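Local coordinates for protein putative hydrolase (Burkholderia cenocepacia, PDB 4X00) that probably works as a hydrolase of the alpha/beta hydrolase fold, perhaps an aryl esterase, at residues G42-R47 against R170-L175; T66-L69 against L74-K77; S83-R88 against Q201-S206. All blocks are in the same frame, centred on the assembly; numbering follows the deposited sequence.

Contact 1. Residues G42-R47 against R170-L175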
loop_
_atom_site.group_PDB
_atom_site.type_symbol
_atom_site.label_atom_id
_atom_site.label_comp_id
_atom_site.label_asym_id
_atom_site.label_seq_id
_atom_site.Cartn_x
_atom_site.Cartn_y
_atom_site.Cartn_z
ATOM N N GLY A 42 -3.216 0.811 1.482
ATOM C CA GLY A 42 -3.684 1.771 0.501
ATOM C C GLY A 42 -4.727 2.719 1.067
ATOM O O GLY A 42 -4.999 2.745 2.276
ATOM N N LEU A 43 -5.314 3.483 0.170
ATOM C CA LEU A 43 -6.224 4.554 0.573
ATOM C C LEU A 43 -7.422 4.002 1.342
ATOM O O LEU A 43 -8.050 3.024 0.895
ATOM C CB LEU A 43 -6.713 5.297 -0.669
ATOM C CG LEU A 43 -7.641 6.483 -0.377
ATOM C CD1 LEU A 43 -6.963 7.577 0.493
ATOM C CD2 LEU A 43 -8.115 7.054 -1.699
ATOM N N LEU A 44 -7.715 4.626 2.487
ATOM C CA LEU A 44 -8.815 4.252 3.409
ATOM C C LEU A 44 -8.573 2.915 4.111
ATOM O O LEU A 44 -9.461 2.407 4.807
ATOM C CB LEU A 44 -10.196 4.214 2.716
ATOM C CG LEU A 44 -10.667 5.528 2.108
ATOM C CD1 LEU A 44 -12.155 5.407 1.788
ATOM C CD2 LEU A 44 -10.390 6.748 2.942
ATOM N N GLY A 45 -7.361 2.389 4.008
ATOM C CA GLY A 45 -7.001 1.169 4.714
ATOM C C GLY A 45 -6.396 1.394 6.087
ATOM O O GLY A 45 -6.405 2.512 6.629
ATOM N N SER A 46 -5.809 0.336 6.644
ATOM C CA SER A 46 -4.958 0.428 7.827
ATOM C C SER A 46 -4.199 -0.894 7.913
ATOM O O SER A 46 -4.316 -1.733 7.013
ATOM C CB SER A 46 -5.748 0.641 9.114
ATOM O OG SER A 46 -6.390 -0.592 9.489
ATOM N N ARG A 47 -3.458 -1.112 8.995
ATOM C CA ARG A 47 -2.789 -2.394 9.177
ATOM C C ARG A 47 -3.764 -3.566 9.091
ATOM O O ARG A 47 -3.327 -4.669 8.758
ATOM C CB ARG A 47 -2.055 -2.434 10.527
ATOM C CG ARG A 47 -2.855 -2.889 11.723
ATOM C CD ARG A 47 -3.971 -1.926 12.140
ATOM N NE ARG A 47 -3.541 -0.670 12.764
ATOM C CZ ARG A 47 -3.400 -0.481 14.072
ATOM N NH1 ARG A 47 -3.536 -1.484 14.938
ATOM N NH2 ARG A 47 -3.112 0.743 14.505
ATOM N N ARG A 170 -18.172 3.982 1.370
ATOM C CA ARG A 170 -18.679 2.620 1.296
ATOM C C ARG A 170 -18.618 2.119 -0.144
ATOM O O ARG A 170 -18.221 0.955 -0.396
ATOM C CB ARG A 170 -20.120 2.567 1.843
ATOM C CG ARG A 170 -20.645 1.151 1.985
ATOM C CD ARG A 170 -22.000 1.109 2.753
ATOM N NE ARG A 170 -23.054 1.751 1.970
ATOM C CZ ARG A 170 -23.592 2.957 2.198
ATOM N NH1 ARG A 170 -24.506 3.421 1.364
ATOM N NH2 ARG A 170 -23.209 3.727 3.230
ATOM N N ALA A 171 -18.958 2.974 -1.104
ATOM C CA ALA A 171 -18.874 2.592 -2.515
ATOM C C ALA A 171 -17.413 2.347 -2.940
ATOM O O ALA A 171 -17.110 1.404 -3.691
ATOM C CB ALA A 171 -19.523 3.678 -3.394
ATOM N N PHE A 172 -16.500 3.186 -2.464
ATOM C CA PHE A 172 -15.087 2.984 -2.766
ATOM C C PHE A 172 -14.616 1.633 -2.221
ATOM O O PHE A 172 -13.865 0.908 -2.885
ATOM C CB PHE A 172 -14.269 4.125 -2.157
ATOM C CG PHE A 172 -12.807 3.993 -2.406
ATOM C CD1 PHE A 172 -12.273 4.505 -3.569
ATOM C CD2 PHE A 172 -11.964 3.394 -1.475
ATOM C CE1 PHE A 172 -10.898 4.394 -3.830
ATOM C CE2 PHE A 172 -10.575 3.302 -1.725
ATOM C CZ PHE A 172 -10.061 3.802 -2.911
ATOM N N LEU A 173 -14.987 1.316 -0.985
ATOM C CA LEU A 173 -14.537 0.043 -0.398
ATOM C C LEU A 173 -15.102 -1.123 -1.211
ATOM O O LEU A 173 -14.400 -2.125 -1.435
ATOM C CB LEU A 173 -14.961 -0.067 1.065
ATOM C CG LEU A 173 -14.432 -1.295 1.836
ATOM C CD1 LEU A 173 -12.916 -1.351 1.831
ATOM C CD2 LEU A 173 -14.960 -1.277 3.248
ATOM N N ARG A 174 -16.351 -1.033 -1.695
ATOM C CA ARG A 174 -16.892 -2.104 -2.541
ATOM C C ARG A 174 -16.076 -2.254 -3.817
ATOM O O ARG A 174 -15.891 -3.374 -4.305
ATOM C CB ARG A 174 -18.352 -1.825 -2.884
ATOM C CG ARG A 174 -19.302 -2.015 -1.722
ATOM C CD ARG A 174 -19.403 -3.486 -1.342
ATOM N NE ARG A 174 -20.331 -3.706 -0.231
ATOM C CZ ARG A 174 -20.406 -4.835 0.468
ATOM N NH1 ARG A 174 -19.602 -5.861 0.178
ATOM N NH2 ARG A 174 -21.293 -4.936 1.454
ATOM N N LEU A 175 -15.575 -1.138 -4.350
ATOM C CA LEU A 175 -14.756 -1.169 -5.562
ATOM C C LEU A 175 -13.383 -1.783 -5.305
ATOM O O LEU A 175 -12.645 -2.038 -6.254
ATOM C CB LEU A 175 -14.597 0.246 -6.124
ATOM C CG LEU A 175 -15.895 0.747 -6.778
ATOM C CD1 LEU A 175 -15.737 2.261 -7.026
ATOM C CD2 LEU A 175 -16.229 0.007 -8.079
#

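Contact 2. Residues T66-L69 against L74-K77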
loop_
_atom_site.group_PDB
_atom_site.type_symbol
_atom_site.label_atom_id
_atom_site.label_comp_id
_atom_site.label_asym_id
_atom_site.label_seq_id
_atom_site.Cartn_x
_atom_site.Cartn_y
_atom_site.Cartn_z
ATOM N N THR A 66 3.832 -4.003 9.986
ATOM C CA THR A 66 2.783 -3.219 9.364
ATOM C C THR A 66 2.752 -1.840 10.034
ATOM O O THR A 66 3.314 -1.656 11.113
ATOM C CB THR A 66 1.394 -3.888 9.505
ATOM O OG1 THR A 66 1.126 -4.168 10.886
ATOM C CG2 THR A 66 1.293 -5.185 8.722
ATOM N N TYR A 67 2.082 -0.880 9.406
ATOM C CA TYR A 67 1.843 0.401 10.051
ATOM C C TYR A 67 0.663 1.077 9.398
ATOM O O TYR A 67 0.230 0.707 8.294
ATOM C CB TYR A 67 3.078 1.314 9.983
ATOM C CG TYR A 67 3.490 1.830 8.629
ATOM C CD1 TYR A 67 4.190 1.014 7.742
ATOM C CD2 TYR A 67 3.229 3.145 8.251
ATOM C CE1 TYR A 67 4.629 1.495 6.517
ATOM C CE2 TYR A 67 3.658 3.652 7.041
ATOM C CZ TYR A 67 4.392 2.817 6.172
ATOM O OH TYR A 67 4.830 3.304 4.967
ATOM N N ASP A 68 0.111 2.084 10.080
ATOM C CA ASP A 68 -0.949 2.895 9.505
ATOM C C ASP A 68 -0.317 4.105 8.821
ATOM O O ASP A 68 0.521 4.819 9.406
ATOM C CB ASP A 68 -1.938 3.376 10.572
ATOM C CG ASP A 68 -2.685 2.243 11.253
ATOM O OD1 ASP A 68 -2.742 1.112 10.712
ATOM O OD2 ASP A 68 -3.202 2.476 12.363
ATOM N N LEU A 69 -0.679 4.337 7.565
ATOM C CA LEU A 69 -0.250 5.564 6.860
ATOM C C LEU A 69 -0.693 6.820 7.598
ATOM O O LEU A 69 -1.714 6.820 8.317
ATOM C CB LEU A 69 -0.847 5.619 5.447
ATOM C CG LEU A 69 -0.399 4.534 4.458
ATOM C CD1 LEU A 69 -1.216 4.699 3.171
ATOM C CD2 LEU A 69 1.099 4.649 4.208
ATOM N N LEU A 74 -4.733 4.587 13.310
ATOM C CA LEU A 74 -4.369 5.254 14.568
ATOM C C LEU A 74 -3.085 6.059 14.436
ATOM O O LEU A 74 -2.521 6.496 15.456
ATOM C CB LEU A 74 -4.276 4.228 15.711
ATOM C CG LEU A 74 -5.583 3.454 15.968
ATOM C CD1 LEU A 74 -5.408 2.503 17.185
ATOM C CD2 LEU A 74 -6.799 4.376 16.113
ATOM N N SER A 75 -2.652 6.321 13.207
ATOM C CA SER A 75 -1.534 7.226 13.003
ATOM C C SER A 75 -1.977 8.687 13.100
ATOM O O SER A 75 -3.180 9.007 13.074
ATOM C CB SER A 75 -0.849 6.966 11.674
ATOM O OG SER A 75 -0.067 5.781 11.779
ATOM N N GLY A 76 -1.007 9.591 13.214
ATOM C CA GLY A 76 -1.324 11.010 13.265
ATOM C C GLY A 76 -2.017 11.488 11.997
ATOM O O GLY A 76 -1.813 10.952 10.881
ATOM N N LYS A 77 -2.842 12.512 12.179
ATOM C CA LYS A 77 -3.694 13.037 11.118
ATOM C C LYS A 77 -3.612 14.556 11.069
ATOM O O LYS A 77 -4.547 15.246 11.468
ATOM C CB LYS A 77 -5.148 12.577 11.325
ATOM C CG LYS A 77 -5.240 11.052 11.449
ATOM C CD LYS A 77 -6.661 10.528 11.592
ATOM C CE LYS A 77 -6.648 9.003 11.724
ATOM N NZ LYS A 77 -5.963 8.567 12.972
#

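Contact 3. Residues S83-R88 against Q201-S206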
loop_
_atom_site.group_PDB
_atom_site.type_symbol
_atom_site.label_atom_id
_atom_site.label_comp_id
_atom_site.label_asym_id
_atom_site.label_seq_id
_atom_site.Cartn_x
_atom_site.Cartn_y
_atom_site.Cartn_z
ATOM N N SER A 83 0.675 18.717 4.317
ATOM C CA SER A 83 1.284 17.564 4.966
ATOM C C SER A 83 1.027 16.258 4.206
ATOM O O SER A 83 1.633 15.239 4.521
ATOM C CB SER A 83 0.758 17.439 6.398
ATOM O OG SER A 83 1.261 18.492 7.197
ATOM N N TYR A 84 0.164 16.300 3.190
ATOM C CA TYR A 84 -0.163 15.116 2.394
ATOM C C TYR A 84 0.177 15.275 0.902
ATOM O O TYR A 84 0.421 14.285 0.215
ATOM C CB TYR A 84 -1.651 14.808 2.528
ATOM C CG TYR A 84 -2.127 14.596 3.939
ATOM C CD1 TYR A 84 -1.922 13.389 4.612
ATOM C CD2 TYR A 84 -2.797 15.615 4.596
ATOM C CE1 TYR A 84 -2.360 13.215 5.896
ATOM C CE2 TYR A 84 -3.240 15.453 5.877
ATOM C CZ TYR A 84 -3.040 14.253 6.525
ATOM O OH TYR A 84 -3.499 14.051 7.806
ATOM N N THR A 85 0.123 16.494 0.371
ATOM C CA THR A 85 0.296 16.655 -1.070
ATOM C C THR A 85 1.748 16.457 -1.474
ATOM O O THR A 85 2.023 16.139 -2.629
ATOM C CB THR A 85 -0.193 18.032 -1.558
ATOM O OG1 THR A 85 0.423 19.069 -0.775
ATOM C CG2 THR A 85 -1.716 18.133 -1.421
ATOM N N ASP A 86 2.675 16.631 -0.534
ATOM C CA ASP A 86 4.079 16.358 -0.828
ATOM C C ASP A 86 4.323 14.848 -0.645
ATOM O O ASP A 86 4.360 14.349 0.493
ATOM C CB ASP A 86 5.002 17.169 0.084
ATOM C CG ASP A 86 6.482 16.914 -0.190
ATOM O OD1 ASP A 86 6.801 16.185 -1.155
ATOM O OD2 ASP A 86 7.332 17.477 0.549
ATOM N N GLY A 87 4.490 14.119 -1.753
ATOM C CA GLY A 87 4.758 12.689 -1.701
ATOM C C GLY A 87 5.952 12.333 -0.828
ATOM O O GLY A 87 6.001 11.241 -0.268
ATOM N N ARG A 88 6.919 13.237 -0.719
ATOM C CA ARG A 88 8.104 12.980 0.086
ATOM C C ARG A 88 7.755 12.729 1.553
ATOM O O ARG A 88 8.474 11.986 2.235
ATOM C CB ARG A 88 9.105 14.156 -0.039
ATOM C CG ARG A 88 10.385 14.048 0.799
ATOM C CD ARG A 88 11.195 12.785 0.488
ATOM N NE ARG A 88 12.433 12.774 1.270
ATOM C CZ ARG A 88 13.570 13.328 0.872
ATOM N NH1 ARG A 88 13.624 13.947 -0.295
ATOM N NH2 ARG A 88 14.652 13.261 1.640
ATOM N N GLN A 201 -7.967 12.901 2.728
ATOM C CA GLN A 201 -8.669 12.428 1.539
ATOM C C GLN A 201 -8.741 13.471 0.426
ATOM O O GLN A 201 -8.612 13.156 -0.757
ATOM C CB GLN A 201 -10.096 12.005 1.870
ATOM C CG GLN A 201 -10.222 10.753 2.698
ATOM C CD GLN A 201 -11.682 10.500 2.952
ATOM O OE1 GLN A 201 -12.225 10.932 3.950
ATOM N NE2 GLN A 201 -12.361 9.890 1.976
ATOM N N ARG A 202 -8.990 14.725 0.797
ATOM C CA ARG A 202 -9.047 15.801 -0.205
ATOM C C ARG A 202 -7.678 16.076 -0.820
ATOM O O ARG A 202 -7.566 16.392 -2.013
ATOM C CB ARG A 202 -9.602 17.090 0.412
ATOM C CG ARG A 202 -11.091 17.022 0.727
ATOM C CD ARG A 202 -11.654 18.346 1.269
ATOM N NE ARG A 202 -10.916 18.826 2.439
ATOM C CZ ARG A 202 -11.300 18.691 3.711
ATOM N NH1 ARG A 202 -12.451 18.116 4.035
ATOM N NH2 ARG A 202 -10.523 19.169 4.671
ATOM N N ALA A 203 -6.636 15.948 -0.010
ATOM C CA ALA A 203 -5.287 16.268 -0.447
ATOM C C ALA A 203 -4.612 15.171 -1.285
ATOM O O ALA A 203 -3.815 15.462 -2.201
ATOM C CB ALA A 203 -4.437 16.603 0.789
ATOM N N VAL A 204 -4.910 13.904 -0.988
ATOM C CA VAL A 204 -4.102 12.823 -1.542
ATOM C C VAL A 204 -4.247 12.737 -3.067
ATOM O O VAL A 204 -3.327 12.283 -3.752
ATOM C CB VAL A 204 -4.450 11.483 -0.836
ATOM C CG1 VAL A 204 -5.825 11.015 -1.243
ATOM C CG2 VAL A 204 -3.361 10.448 -1.099
ATOM N N ARG A 205 -5.371 13.222 -3.588
ATOM C CA ARG A 205 -5.611 13.417 -5.017
ATOM C C ARG A 205 -4.444 14.121 -5.718
ATOM O O ARG A 205 -4.106 13.828 -6.872
ATOM C CB ARG A 205 -6.900 14.245 -5.200
ATOM C CG ARG A 205 -8.063 13.797 -4.280
ATOM C CD ARG A 205 -9.315 14.578 -4.631
ATOM N NE ARG A 205 -9.259 16.026 -4.393
ATOM C CZ ARG A 205 -9.871 16.890 -5.196
ATOM N NH1 ARG A 205 -9.828 18.196 -4.982
ATOM N NH2 ARG A 205 -10.543 16.411 -6.237
ATOM N N SER A 206 -3.844 15.060 -4.997
ATOM C CA SER A 206 -2.800 15.944 -5.514
ATOM C C SER A 206 -1.408 15.532 -5.085
ATOM O O SER A 206 -0.459 16.269 -5.322
ATOM C CB SER A 206 -3.041 17.392 -5.050
ATOM O OG SER A 206 -4.276 17.879 -5.530
#

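Contact 1. Residues G42-R47 against R170-L175
Phe172 reaches from helix 162-174 to the loop 42-47, and its ring does all the touching on the helix side. Two leucines meet it. The backbone O of Leu43 lies at the ring edge, near the ring plane, 3.6 Å from Phe172 CE2. The side chain of the same leucine crosses that of Phe172 at about a right angle, and its CD2 stands 4.0 Å from Phe172 CZ. Leu44 comes in obliquely with one methyl branch, CD1 lying 3.8 Å from Phe172 CD2. The ring is therefore held along one side, from CD2 through CE2 to CZ. The first torsion of Phe172 (179°) sets CG trans to the backbone N and sends the ring out from the helix to the loop.

The two leucines sit at the centre of a type II beta turn. Gly45 N bonds to Gly42 O at 3.0 Å and closes it. Leu44 takes a positive phi (69°), as the third residue of such a turn requires. Leu44 N also bonds to His72 NE2.

Further out, Met157 and Leu232 touch Phe172. Met200 and Val204 of helix 198-204 pack on Leu43, and Ala193 and Ala196 on Leu44. A glycerol, probably from the crystallisation liquor, lies beside the Leu43 side chain.

Gly42 and Leu43 follow strand 36-40 almost directly. They lie in the loop that in many alpha/beta hydrolases helps to form the oxyanion hole, and it probably does so here. Helix 162-174 belongs to the helices inserted between strands 132-136 and 222-227. The contact thus joins what is probably a cap to the core, near the probable Ser112, His259 and Asp230 triad, as is typical of capped alpha/beta hydrolases.

Contact 2. Residues T66-L69 against L74-K77
Asp68 sets its CB against the hydroxyl of Ser75, 3.3 Å from Ser75 OG, while its carboxylate reaches past to Leu74. Asp68 and Ser75 are the first and last residues of the Asp-x-Arg-Gly-x-Gly-x-Ser sequence that follows a core strand in many alpha/beta hydrolases. Here it follows strand 63-67, and the chain folds back so that its last residue bonds to its first.

Ser75 OG donates to Asp68 O at 2.6 Å. It comes from above the carbonyl plane, 44° out of it, and not along a lone pair. Ser75 OG itself accepts from Ala25 N, so one hydroxyl links the turn to strand 23-30. Ser75 CB also lies 3.5 Å from Leu69 O.

The second bond is almost straight. Leu74 N gives its hydrogen to Asp68 OD2 at 2.8 Å, with an angle of 178° at the hydrogen. It meets the carboxylate on the anti side, somewhat out of its plane. Arg47 NH2 makes a salt bridge to this same OD2, which therefore serves a main-chain N-H and a charged group together. These two partners probably favour the ionised carboxylate. The Asp68 carboxylate is placed by a first torsion of -63°, which leaves CG beside the backbone N. Leu74 CB lies alongside, and Arg47 also packs on Leu74. The CB of Leu69 points away from 74-77, and its side chain touches Ile40 and Trp90. Leu69 N bonds to His41 NE2.

Contact 3. Residues S83-R88 against Q201-S206
The ring of Tyr84 has Ala203 CB obliquely placed beside it, and the true touch is made by Tyr84 CB, 3.7 Å from Ala203 CB. From there the ring leads away from helix 198-204, and its OH bonds to Pro78 O. The other flat group is the guanidinium of Arg205. Its edge is turned to the backbone of Arg202, whose carbonyl carbon lies in its plane. Arg205 NE bonds to Arg202 O at 2.9 Å, only 2° out of the guanidinium plane, which helps to fix the rotation of that group, edge-on to its own backbone.

Thr85 turns its methyl to the helix end at Ala203 and Ser206. A first torsion of 52° puts OG1 between the backbone N and the carbonyl carbon, and leaves CG2 to make the contacts. Thr85 CG2 is 3.5 Å from Ala203 O and 3.8 Å from Ala203 CB. It also reaches Ser206 CB at 3.9 Å. Ala203 O is not left to the methyl alone, because Ser206 N bonds to it.

In the alpha/beta hydrolase fold, helix 87-100 is one of those packed on the central sheet. Helix 198-204 is the fourth of five helices between strands 132-136 and 222-227, probably part of a cap. The contact lies where the end of helix 198-204 meets the short helix 82-85, just before helix 87-100. Thr208, just beyond 201-206, bonds to Thr85 through the backbone and to Gly87 N through its OG1.

Asp86 is the N-cap of helix 87-100. Its OD1 accepts from Arg88 N at 3.0 Å, the donor standing well above the carboxylate plane.

How the contacts relate
From the N terminus, the chain leaves strand 36-40 and enters 42-47, where contact 1 opens. Contact 2 opens and closes soon afterwards, as 66-69, at the end of strand 63-67, meets 74-77. It is nested within the long loop that contact 1 closes at 170-175. Contact 3 opens at 83-88, after contact 2 has closed, and ends at 201-206, so it crosses contact 1. Contacts 1 and 3 tie the inserted helices to the core at two places, while contact 2 is local. Arg47 joins contact 1 to contact 2. Leu44 touches Gln201 of contact 3, and the backbone of Lys77 lies against Tyr84 OH.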